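Local coordinates for protein fructose-1,6-bisphosphatase/inositol-1-monophosphatase (Thermotoga maritima, PDB 2P3N) that removes phosphate from fructose 1,6-bisphosphate, inositol 1-phosphate and several other phosphate esters, with magnesium as its cofactor, and works as a homotetramer, at residues G158-R163 with V189-T194; K222-N225 with N230-F233; E165-R170 with V242-N247. All blocks are in the same frame, centred on the assembly; numbering follows the deposited sequence.

Contact 1. Residues G158-R163 with V189-T194; sequences GKFIER and VDFFVT
Lys159 NZ, on the helix whose Phe160 reaches Phe191 and Val193, is gripped by two carboxylates, Glu162 of its own chain and Glu162 of the second subunit. The intrachain salt bridge places Lys159 NZ 3.1 Å from Glu162 OE2, one turn further on, nearly in line with that C-O bond. That bridge lies away from the strand; across to 189-194 no hydrogen bond forms, and only carbons of Phe160, Phe191 and Val193 meet. With CG anti to the backbone nitrogen (chi1 179°), the Phe160 ring extends from the helix to meet the strand with its far end. Val193 CG2 sits over one face as a CH-pi contact, 4.0 Å from the centroid of the Phe160 ring and 25° off its normal. That methyl is displaced toward the rim, which explains why its nearest ring atom is Phe160 CZ at 3.6 Å from Val193 CG2. Phe191 approaches differently: its CE1 comes to the edge of the Phe160 ring, near the ring plane, at 4.2 Å from Phe160 CZ. Phe156 meets the Phe160 ring with its plane at about 15°. Phe192 starts away from the helix, and its side chain touches Asn180 and Val184 of helix 177-185. This is the helix-on-sheet packing of an alpha/beta layered structure, here helix 156-167 on the five-stranded mixed sheet of the inositol monophosphatase fold.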
ATOM      1  N   GLY A 158       5.276 -25.133  21.672  1.00 61.51           N
ATOM      2  CA  GLY A 158       4.333 -26.240  21.632  1.00 67.39           C
ATOM      3  C   GLY A 158       3.599 -26.512  22.932  1.00 70.46           C
ATOM      4  O   GLY A 158       2.427 -26.889  22.920  1.00 70.47           O
ATOM      5  N   LYS A 159       4.284 -26.329  24.057  1.00 71.45           N
ATOM      6  CA  LYS A 159       3.676 -26.555  25.364  1.00 71.60           C
ATOM      7  C   LYS A 159       2.770 -25.395  25.742  1.00 70.09           C
ATOM      8  O   LYS A 159       1.628 -25.603  26.159  1.00 69.66           O
ATOM      9  CB  LYS A 159       4.756 -26.737  26.439  1.00 74.40           C
ATOM     10  CG  LYS A 159       5.381 -28.118  26.457  1.00 76.28           C
ATOM     11  CD  LYS A 159       4.350 -29.169  26.844  1.00 77.90           C
ATOM     12  CE  LYS A 159       4.900 -30.575  26.682  1.00 79.48           C
ATOM     13  NZ  LYS A 159       5.188 -30.895  25.256  1.00 79.28           N
ATOM     14  N   PHE A 160       3.288 -24.179  25.596  1.00 69.41           N
ATOM     15  CA  PHE A 160       2.530 -22.978  25.916  1.00 67.40           C
ATOM     16  C   PHE A 160       1.216 -22.964  25.142  1.00 67.11           C
ATOM     17  O   PHE A 160       0.235 -22.352  25.568  1.00 65.82           O
ATOM     18  CB  PHE A 160       3.356 -21.739  25.592  1.00 66.24           C
ATOM     19  CG  PHE A 160       2.647 -20.444  25.879  1.00 69.71           C
ATOM     20  CD1 PHE A 160       1.894 -19.813  24.898  1.00 68.50           C
ATOM     21  CD2 PHE A 160       2.742 -19.847  27.133  1.00 71.17           C
ATOM     22  CE1 PHE A 160       1.247 -18.602  25.160  1.00 69.39           C
ATOM     23  CE2 PHE A 160       2.098 -18.636  27.404  1.00 71.64           C
ATOM     24  CZ  PHE A 160       1.351 -18.013  26.416  1.00 70.07           C
ATOM     25  N   ILE A 161       1.204 -23.634  23.994  1.00 63.98           N
ATOM     26  CA  ILE A 161      -0.010 -23.730  23.200  1.00 63.39           C
ATOM     27  C   ILE A 161      -0.968 -24.591  24.015  1.00 67.19           C
ATOM     28  O   ILE A 161      -2.055 -24.144  24.388  1.00 65.24           O
ATOM     29  CB  ILE A 161       0.229 -24.447  21.857  1.00 57.79           C
ATOM     30  CG1 ILE A 161       1.164 -23.622  20.972  1.00 55.36           C
ATOM     31  CG2 ILE A 161      -1.102 -24.706  21.168  1.00 60.28           C
ATOM     32  CD1 ILE A 161       0.620 -22.280  20.591  1.00 51.26           C
ATOM     33  N   GLU A 162      -0.533 -25.821  24.295  1.00 68.98           N
ATOM     34  CA  GLU A 162      -1.308 -26.803  25.059  1.00 70.62           C
ATOM     35  C   GLU A 162      -2.027 -26.200  26.252  1.00 71.74           C
ATOM     36  O   GLU A 162      -3.228 -26.411  26.439  1.00 72.43           O
ATOM     37  CB  GLU A 162      -0.395 -27.930  25.548  1.00 74.63           C
ATOM     38  CG  GLU A 162       0.325 -28.660  24.428  1.00 80.09           C
ATOM     39  CD  GLU A 162       1.095 -29.878  24.910  1.00 81.57           C
ATOM     40  OE1 GLU A 162       0.461 -30.783  25.499  1.00 76.08           O
ATOM     41  OE2 GLU A 162       2.330 -29.935  24.695  1.00 82.85           O
ATOM     42  N   ARG A 163      -1.281 -25.453  27.056  1.00 70.62           N
ATOM     43  CA  ARG A 163      -1.827 -24.818  28.244  1.00 70.17           C
ATOM     44  C   ARG A 163      -2.851 -23.755  27.875  1.00 70.51           C
ATOM     45  O   ARG A 163      -3.989 -23.777  28.345  1.00 70.95           O
ATOM     46  CB  ARG A 163      -0.715 -24.136  29.040  1.00 70.83           C
ATOM     47  CG  ARG A 163       0.641 -24.805  28.976  1.00 72.28           C
ATOM     48  CD  ARG A 163       0.762 -25.971  29.930  1.00 75.69           C
ATOM     49  NE  ARG A 163       0.231 -27.200  29.353  1.00 77.48           N
ATOM     50  CZ  ARG A 163       0.348 -28.398  29.916  1.00 75.73           C
ATOM     51  NH1 ARG A 163      -0.165 -29.464  29.313  1.00 78.76           N
ATOM     52  NH2 ARG A 163       0.979 -28.530  31.079  1.00 66.16           N
ATOM     53  N   VAL A 189      -3.324  -7.663  19.427  1.00 38.07           N
ATOM     54  CA  VAL A 189      -3.244  -8.900  20.205  1.00 39.73           C
ATOM     55  C   VAL A 189      -3.413  -8.531  21.651  1.00 43.83           C
ATOM     56  O   VAL A 189      -3.301  -7.357  22.011  1.00 44.03           O
ATOM     57  CB  VAL A 189      -1.907  -9.657  20.073  1.00 40.59           C
ATOM     58  CG1 VAL A 189      -1.907 -10.472  18.795  1.00 42.87           C
ATOM     59  CG2 VAL A 189      -0.736  -8.689  20.139  1.00 35.62           C
ATOM     60  N   ASP A 190      -3.664  -9.535  22.485  1.00 45.83           N
ATOM     61  CA  ASP A 190      -3.893  -9.289  23.899  1.00 48.14           C
ATOM     62  C   ASP A 190      -2.664  -9.452  24.773  1.00 47.88           C
ATOM     63  O   ASP A 190      -2.531  -8.785  25.796  1.00 47.76           O
ATOM     64  CB  ASP A 190      -5.048 -10.174  24.366  1.00 47.10           C
ATOM     65  CG  ASP A 190      -6.351  -9.841  23.639  1.00 47.18           C
ATOM     66  OD1 ASP A 190      -6.839  -8.696  23.783  1.00 47.37           O
ATOM     67  OD2 ASP A 190      -6.881 -10.709  22.911  1.00 39.03           O
ATOM     68  N   PHE A 191      -1.756 -10.325  24.361  1.00 50.49           N
ATOM     69  CA  PHE A 191      -0.530 -10.527  25.114  1.00 53.87           C
ATOM     70  C   PHE A 191       0.506 -11.263  24.282  1.00 56.75           C
ATOM     71  O   PHE A 191       0.164 -12.039  23.383  1.00 58.75           O
ATOM     72  CB  PHE A 191      -0.816 -11.277  26.421  1.00 50.14           C
ATOM     73  CG  PHE A 191      -1.483 -12.611  26.230  1.00 43.14           C
ATOM     74  CD1 PHE A 191      -0.758 -13.713  25.792  1.00 41.21           C
ATOM     75  CD2 PHE A 191      -2.845 -12.762  26.480  1.00 40.45           C
ATOM     76  CE1 PHE A 191      -1.381 -14.955  25.602  1.00 40.69           C
ATOM     77  CE2 PHE A 191      -3.483 -13.998  26.294  1.00 40.27           C
ATOM     78  CZ  PHE A 191      -2.750 -15.096  25.854  1.00 42.27           C
ATOM     79  N   PHE A 192       1.774 -10.994  24.585  1.00 57.01           N
ATOM     80  CA  PHE A 192       2.897 -11.602  23.881  1.00 56.11           C
ATOM     81  C   PHE A 192       3.959 -12.017  24.900  1.00 55.75           C
ATOM     82  O   PHE A 192       4.313 -11.243  25.797  1.00 52.55           O
ATOM     83  CB  PHE A 192       3.471 -10.600  22.858  1.00 53.96           C
ATOM     84  CG  PHE A 192       4.681 -11.105  22.100  1.00 49.39           C
ATOM     85  CD1 PHE A 192       4.651 -12.326  21.431  1.00 43.79           C
ATOM     86  CD2 PHE A 192       5.857 -10.357  22.065  1.00 47.30           C
ATOM     87  CE1 PHE A 192       5.778 -12.793  20.738  1.00 39.52           C
ATOM     88  CE2 PHE A 192       6.980 -10.814  21.378  1.00 42.00           C
ATOM     89  CZ  PHE A 192       6.941 -12.033  20.715  1.00 39.32           C
ATOM     90  N   VAL A 193       4.457 -13.244  24.754  1.00 57.14           N
ATOM     91  CA  VAL A 193       5.465 -13.792  25.657  1.00 57.42           C
ATOM     92  C   VAL A 193       6.681 -14.353  24.915  1.00 56.95           C
ATOM     93  O   VAL A 193       6.533 -15.137  23.972  1.00 56.29           O
ATOM     94  CB  VAL A 193       4.849 -14.904  26.529  1.00 57.79           C
ATOM     95  CG1 VAL A 193       3.741 -14.323  27.395  1.00 55.41           C
ATOM     96  CG2 VAL A 193       4.283 -16.000  25.648  1.00 62.08           C
ATOM     97  N   THR A 194       7.877 -13.938  25.340  1.00 58.98           N
ATOM     98  CA  THR A 194       9.127 -14.390  24.723  1.00 61.33           C
ATOM     99  C   THR A 194      10.037 -15.089  25.721  1.00 65.22           C
ATOM    100  O   THR A 194       9.848 -14.989  26.935  1.00 65.62           O
ATOM    101  CB  THR A 194       9.945 -13.234  24.098  1.00 58.75           C
ATOM    102  OG1 THR A 194      10.347 -12.318  25.123  1.00 61.66           O
ATOM    103  CG2 THR A 194       9.136 -12.499  23.061  1.00 61.06           C
TER

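Contact 2. Residues K222-N225 with N230-F233; sequences KEAN and NFIF
Ala224 and Phe231 set the backbone spacing, their CA atoms being 7.1 Å apart, with no hydrogen bond joining 222-225 to 230-233. Residues 222-225 form a loop whose last two members are extended (psi 160° at Ala224 and 174° at Asn225), whereas 230-233 is strand. The separation is consistent with another strand taking up the intervening backbone bonds: Ala224 pairs with Val216 of strand 215-217, and Ile232 with Thr217 of the same strand. The side chain that closes the distance is Phe231, whose ring swings toward the loop although its CB does not point there, CG lying beside the backbone nitrogen at chi1 -82°. The outer ring atoms make the contact: Ala224 CB approaches obliquely, 3.5 Å from Phe231 CE1, while the backbone carbonyl Asn225 O lies at the edge, in the ring plane, 3.1 Å from Phe231 CZ. Such an approach brings the negative oxygen to the slightly positive C-H rim, an arrangement likely to be mildly attractive. Ile202 and Leu206 of helix 199-211 also touch this ring. Replacing Phe231 by an alanine is likely to leave a gap beside Ala224 CB and deprive the Asn225 carbonyl of its aromatic edge. The arrangement belongs to a long-looped beta hairpin, strands 215-217 and 230-234 running antiparallel side by side, with the loop folded back so that a strand residue packs against it under helix 199-211.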
ATOM      1  N   LYS A 222       7.464  -9.260  37.776  1.00 58.62           N
ATOM      2  CA  LYS A 222       8.163  -8.057  38.189  1.00 60.59           C
ATOM      3  C   LYS A 222       8.540  -7.249  36.955  1.00 62.81           C
ATOM      4  O   LYS A 222       9.261  -7.734  36.087  1.00 61.27           O
ATOM      5  CB  LYS A 222       9.411  -8.439  38.984  1.00 65.12           C
ATOM      6  CG  LYS A 222       9.111  -9.207  40.278  1.00 73.10           C
ATOM      7  CD  LYS A 222       8.342  -8.343  41.275  1.00 74.84           C
ATOM      8  CE  LYS A 222       8.349  -8.953  42.667  1.00 74.75           C
ATOM      9  NZ  LYS A 222       7.840  -7.985  43.688  1.00 71.61           N
ATOM     10  N   GLU A 223       8.035  -6.022  36.885  1.00 66.45           N
ATOM     11  CA  GLU A 223       8.282  -5.117  35.765  1.00 69.96           C
ATOM     12  C   GLU A 223       9.630  -5.317  35.079  1.00 72.71           C
ATOM     13  O   GLU A 223      10.682  -5.193  35.708  1.00 74.55           O
ATOM     14  CB  GLU A 223       8.160  -3.673  36.236  1.00 76.23           C
ATOM     15  CG  GLU A 223       8.424  -2.661  35.145  1.00 87.85           C
ATOM     16  CD  GLU A 223       7.933  -1.286  35.517  1.00 93.17           C
ATOM     17  OE1 GLU A 223       8.155  -0.341  34.732  1.00 98.10           O
ATOM     18  OE2 GLU A 223       7.320  -1.156  36.598  1.00 95.38           O
ATOM     19  N   ALA A 224       9.589  -5.605  33.780  1.00 69.50           N
ATOM     20  CA  ALA A 224      10.800  -5.847  33.003  1.00 64.90           C
ATOM     21  C   ALA A 224      11.423  -4.596  32.396  1.00 61.23           C
ATOM     22  O   ALA A 224      10.773  -3.563  32.261  1.00 62.42           O
ATOM     23  CB  ALA A 224      10.507  -6.858  31.902  1.00 65.99           C
ATOM     24  N   ASN A 225      12.701  -4.706  32.044  1.00 56.61           N
ATOM     25  CA  ASN A 225      13.441  -3.613  31.427  1.00 51.29           C
ATOM     26  C   ASN A 225      14.132  -4.185  30.197  1.00 49.20           C
ATOM     27  O   ASN A 225      14.091  -5.395  29.973  1.00 43.60           O
ATOM     28  CB  ASN A 225      14.475  -3.024  32.394  1.00 54.99           C
ATOM     29  CG  ASN A 225      15.602  -3.990  32.712  1.00 63.70           C
ATOM     30  OD1 ASN A 225      15.377  -5.092  33.214  1.00 77.72           O
ATOM     31  ND2 ASN A 225      16.828  -3.573  32.426  1.00 69.29           N
ATOM     32  N   ASN A 230      13.189 -12.929  30.148  1.00 59.84           N
ATOM     33  CA  ASN A 230      11.856 -13.409  29.792  1.00 55.42           C
ATOM     34  C   ASN A 230      10.954 -12.196  29.667  1.00 51.82           C
ATOM     35  O   ASN A 230      11.108 -11.228  30.417  1.00 51.40           O
ATOM     36  CB  ASN A 230      11.292 -14.322  30.881  1.00 63.94           C
ATOM     37  CG  ASN A 230      12.367 -15.006  31.690  1.00 68.56           C
ATOM     38  OD1 ASN A 230      13.255 -15.662  31.137  1.00 74.71           O
ATOM     39  ND2 ASN A 230      12.292 -14.861  33.016  1.00 63.28           N
ATOM     40  N   PHE A 231       9.996 -12.253  28.744  1.00 50.60           N
ATOM     41  CA  PHE A 231       9.097 -11.124  28.534  1.00 46.84           C
ATOM     42  C   PHE A 231       7.631 -11.454  28.362  1.00 45.74           C
ATOM     43  O   PHE A 231       7.255 -12.362  27.619  1.00 42.49           O
ATOM     44  CB  PHE A 231       9.571 -10.308  27.332  1.00 42.10           C
ATOM     45  CG  PHE A 231      10.665  -9.340  27.660  1.00 35.85           C
ATOM     46  CD1 PHE A 231      10.369  -8.121  28.242  1.00 34.13           C
ATOM     47  CD2 PHE A 231      11.989  -9.660  27.417  1.00 33.86           C
ATOM     48  CE1 PHE A 231      11.369  -7.238  28.573  1.00 35.54           C
ATOM     49  CE2 PHE A 231      12.993  -8.781  27.749  1.00 33.78           C
ATOM     50  CZ  PHE A 231      12.681  -7.564  28.330  1.00 31.36           C
ATOM     51  N   ILE A 232       6.807 -10.687  29.062  1.00 48.01           N
ATOM     52  CA  ILE A 232       5.368 -10.850  29.001  1.00 52.87           C
ATOM     53  C   ILE A 232       4.740  -9.499  28.696  1.00 53.27           C
ATOM     54  O   ILE A 232       4.759  -8.596  29.538  1.00 53.45           O
ATOM     55  CB  ILE A 232       4.790 -11.379  30.345  1.00 59.97           C
ATOM     56  CG1 ILE A 232       5.436 -12.727  30.698  1.00 62.70           C
ATOM     57  CG2 ILE A 232       3.264 -11.531  30.242  1.00 55.46           C
ATOM     58  CD1 ILE A 232       4.982 -13.311  32.022  1.00 67.63           C
ATOM     59  N   PHE A 233       4.211  -9.360  27.481  1.00 53.81           N
ATOM     60  CA  PHE A 233       3.544  -8.126  27.060  1.00 52.62           C
ATOM     61  C   PHE A 233       2.040  -8.362  27.151  1.00 50.86           C
ATOM     62  O   PHE A 233       1.538  -9.399  26.702  1.00 48.36           O
ATOM     63  CB  PHE A 233       3.909  -7.759  25.617  1.00 52.07           C
ATOM     64  CG  PHE A 233       5.380  -7.528  25.393  1.00 49.15           C
ATOM     65  CD1 PHE A 233       6.240  -8.599  25.174  1.00 44.91           C
ATOM     66  CD2 PHE A 233       5.903  -6.237  25.394  1.00 43.43           C
ATOM     67  CE1 PHE A 233       7.597  -8.384  24.957  1.00 42.92           C
ATOM     68  CE2 PHE A 233       7.260  -6.013  25.180  1.00 40.79           C
ATOM     69  CZ  PHE A 233       8.109  -7.087  24.960  1.00 40.53           C
TER

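Contact 3. Residues E165-R170 with V242-N247; sequences EKRTRR and VVKVVN
Arg167 lays the end of its side chain on Val245, and this pair forms the tight part of the contact. Its shortest approach is 3.3 Å, from Arg167 NH2 to Val245 CG2. The same methyl lies 3.9 Å from Arg167 CZ and 4.1 Å from Arg167 NH1, so a single valine branch touches three atoms of the guanidinium group, obliquely. The two side chains run past each other in opposite senses, and a bend in the arginine at chi3 (-100°) turns the guanidinium against the helix 239-253. Val245 CG2 stands anti to its own carbonyl carbon (chi1 -175° for CG1), which directs it to Arg167. Val245 is buried, its side chain also touching Arg163 and Met164 of helix 156-167.

The other side is looser and faces solvent, both Arg167 and Lys244 being exposed. Lys244 crosses the arginine at about a right angle and offers only its aliphatic part, Lys244 CE lying 4.1 Å from Arg167 NH2. The charged ends stay apart, with Lys244 NZ 4.8 Å from Arg167 NH2. These like charges would probably repel each other somewhat, but Lys244 NZ forms a salt bridge to Glu248, one turn along its own helix, which should offset part of that. No hydrogen bond spans the two segments.

CA atoms of Arg167 and Val245 are 10.1 Å apart, a gap that the long arginine bridges. The contact thus joins the C-terminal end of helix 156-167 to helix 239-253, two neighbouring helices that both contact the five-stranded sheet, forming one helical layer of the inositol monophosphatase fold.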
ATOM      1  N   GLU A 165      -4.206 -22.890  24.715  1.00 80.30           N
ATOM      2  CA  GLU A 165      -5.231 -23.252  23.739  1.00 84.14           C
ATOM      3  C   GLU A 165      -6.632 -23.446  24.313  1.00 84.39           C
ATOM      4  O   GLU A 165      -7.617 -23.289  23.601  1.00 85.85           O
ATOM      5  CB  GLU A 165      -4.814 -24.527  22.999  1.00 91.89           C
ATOM      6  CG  GLU A 165      -4.525 -25.703  23.925  1.00100.59           C
ATOM      7  CD  GLU A 165      -4.123 -26.963  23.182  1.00106.68           C
ATOM      8  OE1 GLU A 165      -3.217 -26.894  22.321  1.00112.01           O
ATOM      9  OE2 GLU A 165      -4.709 -28.028  23.467  1.00111.06           O
ATOM     10  N   LYS A 166      -6.729 -23.778  25.594  1.00 83.68           N
ATOM     11  CA  LYS A 166      -8.030 -24.012  26.205  1.00 82.36           C
ATOM     12  C   LYS A 166      -8.749 -22.735  26.659  1.00 82.39           C
ATOM     13  O   LYS A 166      -9.872 -22.460  26.228  1.00 82.70           O
ATOM     14  CB  LYS A 166      -7.873 -24.977  27.385  1.00 81.08           C
ATOM     15  CG  LYS A 166      -9.113 -25.818  27.683  1.00 80.16           C
ATOM     16  CD  LYS A 166      -9.401 -26.840  26.586  1.00 78.79           C
ATOM     17  CE  LYS A 166      -8.331 -27.927  26.515  1.00 78.70           C
ATOM     18  NZ  LYS A 166      -6.984 -27.413  26.119  1.00 75.25           N
ATOM     19  N   ARG A 167      -8.105 -21.955  27.522  1.00 80.16           N
ATOM     20  CA  ARG A 167      -8.702 -20.719  28.028  1.00 78.33           C
ATOM     21  C   ARG A 167      -8.553 -19.510  27.100  1.00 74.98           C
ATOM     22  O   ARG A 167      -8.791 -18.375  27.518  1.00 74.22           O
ATOM     23  CB  ARG A 167      -8.086 -20.350  29.379  1.00 81.76           C
ATOM     24  CG  ARG A 167      -8.487 -21.223  30.551  1.00 83.45           C
ATOM     25  CD  ARG A 167      -8.052 -20.559  31.851  1.00 83.40           C
ATOM     26  NE  ARG A 167      -6.810 -21.098  32.399  1.00 87.22           N
ATOM     27  CZ  ARG A 167      -5.695 -21.326  31.706  1.00 88.96           C
ATOM     28  NH1 ARG A 167      -5.639 -21.070  30.404  1.00 89.42           N
ATOM     29  NH2 ARG A 167      -4.623 -21.809  32.326  1.00 87.13           N
ATOM     30  N   THR A 168      -8.185 -19.741  25.845  1.00 73.39           N
ATOM     31  CA  THR A 168      -7.967 -18.624  24.934  1.00 71.05           C
ATOM     32  C   THR A 168      -8.649 -18.724  23.560  1.00 69.31           C
ATOM     33  O   THR A 168      -8.764 -19.807  22.974  1.00 69.37           O
ATOM     34  CB  THR A 168      -6.435 -18.400  24.757  1.00 66.11           C
ATOM     35  OG1 THR A 168      -6.160 -16.997  24.677  1.00 67.41           O
ATOM     36  CG2 THR A 168      -5.917 -19.106  23.504  1.00 51.64           C
ATOM     37  N   ARG A 169      -9.101 -17.574  23.062  1.00 67.07           N
ATOM     38  CA  ARG A 169      -9.772 -17.476  21.772  1.00 66.32           C
ATOM     39  C   ARG A 169      -8.894 -18.070  20.674  1.00 66.44           C
ATOM     40  O   ARG A 169      -9.367 -18.864  19.850  1.00 66.20           O
ATOM     41  CB  ARG A 169     -10.078 -16.005  21.463  1.00 70.24           C
ATOM     42  CG  ARG A 169     -10.687 -15.735  20.099  1.00 71.09           C
ATOM     43  CD  ARG A 169     -12.197 -15.857  20.115  1.00 73.08           C
ATOM     44  NE  ARG A 169     -12.861 -14.764  20.832  1.00 74.14           N
ATOM     45  CZ  ARG A 169     -12.802 -13.480  20.483  1.00 72.60           C
ATOM     46  NH1 ARG A 169     -12.102 -13.107  19.420  1.00 66.90           N
ATOM     47  NH2 ARG A 169     -13.464 -12.566  21.186  1.00 76.75           N
ATOM     48  N   ARG A 170      -7.615 -17.689  20.671  1.00 63.93           N
ATOM     49  CA  ARG A 170      -6.662 -18.179  19.672  1.00 59.56           C
ATOM     50  C   ARG A 170      -5.229 -17.720  19.948  1.00 56.33           C
ATOM     51  O   ARG A 170      -5.012 -16.652  20.519  1.00 56.72           O
ATOM     52  CB  ARG A 170      -7.085 -17.707  18.278  1.00 60.16           C
ATOM     53  CG  ARG A 170      -6.376 -18.424  17.145  1.00 61.83           C
ATOM     54  CD  ARG A 170      -7.373 -18.811  16.064  1.00 59.01           C
ATOM     55  NE  ARG A 170      -8.600 -19.332  16.652  1.00 53.47           N
ATOM     56  CZ  ARG A 170      -9.556 -19.930  15.959  1.00 54.79           C
ATOM     57  NH1 ARG A 170      -9.426 -20.086  14.647  1.00 56.62           N
ATOM     58  NH2 ARG A 170     -10.640 -20.368  16.579  1.00 52.35           N
ATOM     59  N   VAL A 242      -1.844 -14.873  32.599  1.00 65.96           N
ATOM     60  CA  VAL A 242      -0.745 -15.352  31.756  1.00 66.76           C
ATOM     61  C   VAL A 242       0.512 -15.694  32.579  1.00 66.14           C
ATOM     62  O   VAL A 242       1.129 -16.743  32.370  1.00 63.91           O
ATOM     63  CB  VAL A 242      -0.392 -14.298  30.653  1.00 64.36           C
ATOM     64  CG1 VAL A 242       0.880 -14.694  29.916  1.00 60.50           C
ATOM     65  CG2 VAL A 242      -1.540 -14.185  29.659  1.00 55.09           C
ATOM     66  N   VAL A 243       0.883 -14.820  33.514  1.00 68.85           N
ATOM     67  CA  VAL A 243       2.056 -15.064  34.347  1.00 73.21           C
ATOM     68  C   VAL A 243       2.016 -16.499  34.860  1.00 75.51           C
ATOM     69  O   VAL A 243       3.029 -17.192  34.870  1.00 75.86           O
ATOM     70  CB  VAL A 243       2.114 -14.111  35.568  1.00 74.34           C
ATOM     71  CG1 VAL A 243       3.391 -14.357  36.347  1.00 77.50           C
ATOM     72  CG2 VAL A 243       2.056 -12.658  35.118  1.00 76.35           C
ATOM     73  N   LYS A 244       0.833 -16.946  35.267  1.00 76.48           N
ATOM     74  CA  LYS A 244       0.676 -18.300  35.787  1.00 77.96           C
ATOM     75  C   LYS A 244       0.950 -19.369  34.742  1.00 78.02           C
ATOM     76  O   LYS A 244       1.849 -20.188  34.902  1.00 79.63           O
ATOM     77  CB  LYS A 244      -0.738 -18.515  36.335  1.00 77.76           C
ATOM     78  CG  LYS A 244      -0.882 -19.791  37.176  1.00 75.15           C
ATOM     79  CD  LYS A 244      -2.205 -20.521  36.933  1.00 71.91           C
ATOM     80  CE  LYS A 244      -2.190 -21.309  35.618  1.00 68.14           C
ATOM     81  NZ  LYS A 244      -1.153 -22.384  35.618  1.00 63.82           N
ATOM     82  N   VAL A 245       0.160 -19.365  33.675  1.00 77.69           N
ATOM     83  CA  VAL A 245       0.304 -20.359  32.615  1.00 76.64           C
ATOM     84  C   VAL A 245       1.727 -20.492  32.098  1.00 74.55           C
ATOM     85  O   VAL A 245       2.162 -21.584  31.735  1.00 72.74           O
ATOM     86  CB  VAL A 245      -0.609 -20.036  31.414  1.00 78.47           C
ATOM     87  CG1 VAL A 245      -0.526 -21.155  30.383  1.00 73.54           C
ATOM     88  CG2 VAL A 245      -2.040 -19.842  31.890  1.00 81.61           C
ATOM     89  N   VAL A 246       2.449 -19.377  32.062  1.00 73.06           N
ATOM     90  CA  VAL A 246       3.822 -19.382  31.580  1.00 72.46           C
ATOM     91  C   VAL A 246       4.739 -20.168  32.520  1.00 73.09           C
ATOM     92  O   VAL A 246       5.527 -21.006  32.071  1.00 71.36           O
ATOM     93  CB  VAL A 246       4.344 -17.949  31.430  1.00 70.92           C
ATOM     94  CG1 VAL A 246       5.790 -17.965  30.974  1.00 72.08           C
ATOM     95  CG2 VAL A 246       3.487 -17.206  30.429  1.00 71.40           C
ATOM     96  N   ASN A 247       4.633 -19.894  33.818  1.00 76.87           N
ATOM     97  CA  ASN A 247       5.435 -20.587  34.829  1.00 79.29           C
ATOM     98  C   ASN A 247       4.957 -22.031  34.954  1.00 80.59           C
ATOM     99  O   ASN A 247       5.709 -22.919  35.350  1.00 82.42           O
ATOM    100  CB  ASN A 247       5.320 -19.870  36.180  1.00 83.02           C
ATOM    101  CG  ASN A 247       6.081 -18.551  36.208  1.00 85.78           C
ATOM    102  OD1 ASN A 247       5.624 -17.564  36.792  1.00 86.55           O
ATOM    103  ND2 ASN A 247       7.258 -18.535  35.588  1.00 83.66           N
TER

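In the fold
Contacts 1 and 3 share helix 156-167 and have centres about 6 Å apart, merging where Phe160 CE2 lies 3.6 Å from Val246 CG2. Contacts 1 and 2 meet within the sheet, as neighbouring strands 191-195 and 230-234: Thr194 N probably bonds to Phe231 O at 2.8 Å. Contact 2 lies about 16 Å, centre to centre, from contact 3, yet Ile232 CG2 comes within 4.0 Å of Val242 CG1. Contact 2 is nearest the active site, its Phe231 side chain about 7 Å from that of Asp201, which probably binds a second magnesium ion; the side chain of Phe191 in contact 1 is about 9 Å from that of Arg172, which probably binds the substrate. Contact 3 is distant from these sites.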